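Local coordinates for Cap5O (Staphylococcus aureus, PDB 3OJO), which is a UDP-N-acetyl-mannosamine dehydrogenase that binds NAD and takes part in the biosynthesis of capsular polysaccharide, at residues G53-S56 with G61-E64. Sequence-based numbering, arbitrary orientation.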
ATOM      1  N   GLY B  53      27.501 -15.120  34.364  1.00 51.35           N
ATOM      2  CA  GLY B  53      28.234 -14.121  33.601  1.00 50.78           C
ATOM      3  C   GLY B  53      28.087 -14.114  32.099  1.00 54.23           C
ATOM      4  O   GLY B  53      28.691 -13.269  31.437  1.00 54.42           O
ATOM      5  N   GLN B  54      27.290 -15.023  31.543  1.00 50.68           N
ATOM      6  CA  GLN B  54      27.081 -15.097  30.095  1.00 49.95           C
ATOM      7  C   GLN B  54      25.746 -14.489  29.656  1.00 53.03           C
ATOM      8  O   GLN B  54      24.728 -14.689  30.325  1.00 52.21           O
ATOM      9  CB  GLN B  54      27.166 -16.547  29.608  1.00 51.30           C
ATOM     10  CG  GLN B  54      28.554 -17.187  29.720  1.00 66.42           C
ATOM     11  CD  GLN B  54      28.630 -18.474  28.931  1.00 84.52           C
ATOM     12  OE1 GLN B  54      27.790 -19.380  29.060  1.00 81.55           O
ATOM     13  NE2 GLN B  54      29.648 -18.582  28.089  1.00 70.23           N
ATOM     14  N   ILE B  55      25.743 -13.759  28.518  1.00 48.64           N
ATOM     15  CA  ILE B  55      24.509 -13.207  27.955  1.00 47.12           C
ATOM     16  C   ILE B  55      23.652 -14.359  27.420  1.00 50.28           C
ATOM     17  O   ILE B  55      24.188 -15.355  26.934  1.00 48.29           O
ATOM     18  CB  ILE B  55      24.701 -12.081  26.898  1.00 49.37           C
ATOM     19  CG1 ILE B  55      25.645 -12.481  25.743  1.00 48.84           C
ATOM     20  CG2 ILE B  55      25.080 -10.768  27.548  1.00 49.34           C
ATOM     21  CD1 ILE B  55      25.630 -11.533  24.522  1.00 45.47           C
ATOM     22  N   SER B  56      22.322 -14.228  27.557  1.00 47.43           N
ATOM     23  CA  SER B  56      21.347 -15.226  27.132  1.00 46.52           C
ATOM     24  C   SER B  56      20.942 -15.054  25.652  1.00 48.66           C
ATOM     25  O   SER B  56      20.189 -15.875  25.133  1.00 49.72           O
ATOM     26  CB  SER B  56      20.126 -15.164  28.039  1.00 49.52           C
ATOM     27  OG  SER B  56      19.587 -13.853  28.041  1.00 58.14           O
ATOM     28  N   GLY B  61      29.568  -8.182  20.491  1.00 42.48           N
ATOM     29  CA  GLY B  61      30.018  -7.110  21.365  1.00 41.56           C
ATOM     30  C   GLY B  61      29.269  -6.918  22.662  1.00 46.92           C
ATOM     31  O   GLY B  61      29.767  -6.218  23.544  1.00 47.26           O
ATOM     32  N   LEU B  62      28.083  -7.543  22.806  1.00 44.40           N
ATOM     33  CA  LEU B  62      27.248  -7.382  24.001  1.00 43.78           C
ATOM     34  C   LEU B  62      27.834  -8.045  25.233  1.00 46.98           C
ATOM     35  O   LEU B  62      27.786  -7.451  26.316  1.00 47.84           O
ATOM     36  CB  LEU B  62      25.781  -7.798  23.750  1.00 43.61           C
ATOM     37  CG  LEU B  62      24.742  -7.322  24.783  1.00 48.35           C
ATOM     38  CD1 LEU B  62      24.445  -5.830  24.643  1.00 48.69           C
ATOM     39  CD2 LEU B  62      23.440  -8.139  24.692  1.00 49.08           C
ATOM     40  N   GLN B  63      28.419  -9.244  25.072  1.00 41.98           N
ATOM     41  CA  GLN B  63      29.066 -10.006  26.155  1.00 41.94           C
ATOM     42  C   GLN B  63      30.088  -9.147  26.911  1.00 48.28           C
ATOM     43  O   GLN B  63      30.113  -9.174  28.143  1.00 48.86           O
ATOM     44  CB  GLN B  63      29.741 -11.266  25.584  1.00 43.10           C
ATOM     45  CG  GLN B  63      30.440 -12.156  26.609  1.00 52.44           C
ATOM     46  CD  GLN B  63      29.512 -12.732  27.647  1.00 67.05           C
ATOM     47  OE1 GLN B  63      29.573 -12.358  28.816  1.00 58.64           O
ATOM     48  NE2 GLN B  63      28.645 -13.659  27.243  1.00 57.67           N
ATOM     49  N   GLU B  64      30.890  -8.350  26.159  1.00 45.21           N
ATOM     50  CA  GLU B  64      31.909  -7.423  26.648  1.00 45.08           C
ATOM     51  C   GLU B  64      31.287  -6.323  27.495  1.00 47.78           C
ATOM     52  O   GLU B  64      31.811  -6.001  28.555  1.00 48.71           O
ATOM     53  CB  GLU B  64      32.577  -6.783  25.429  1.00 47.31           C
ATOM     54  CG  GLU B  64      33.973  -6.222  25.631  1.00 58.91           C
ATOM     55  CD  GLU B  64      34.711  -5.960  24.330  1.00 79.19           C
ATOM     56  OE1 GLU B  64      34.319  -6.534  23.284  1.00 65.68           O
ATOM     57  OE2 GLU B  64      35.674  -5.162  24.356  1.00 78.81           O
TER
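I55 is directed toward the first turn of helix 62-71, and its CD1 methyl does most of the apolar touching: it lies 3.8 Å from CB of L62 and 4.0 Å from CD2 of the same leucine. The same methyl also sits 3.6 Å from the backbone N of Q63, so the tip of the isoleucine rests on the start of the helix. With CG1 set between the backbone N and the carbonyl carbon (chi1 53°) and the chain extended beyond it, CD1 is carried across to the helix. The isoleucine side chain runs at a slant to those of both L62 and Q63, its CD1 end meeting the leucine while CG1 passes the glutamine amide. Q63 reaches back the other way. Its CG leaves anti to the backbone N (chi1 -179°) and the chain then bends at chi2 (62°), bringing the terminal amide against the backbone of G53, Q54 and I55, with CD 3.9 Å from O of G53 and 4.0 Å from N of I55. G53, at positive phi, is the C-prime residue of the Schellman motif that closes helix 44-51. The contact thus folds the loop after that helix against the start of helix 62-71 within the Rossmann-type NAD-binding domain, while I55 and L62 also pack on helix 23-32, through L24 and through P25 and I28, respectively.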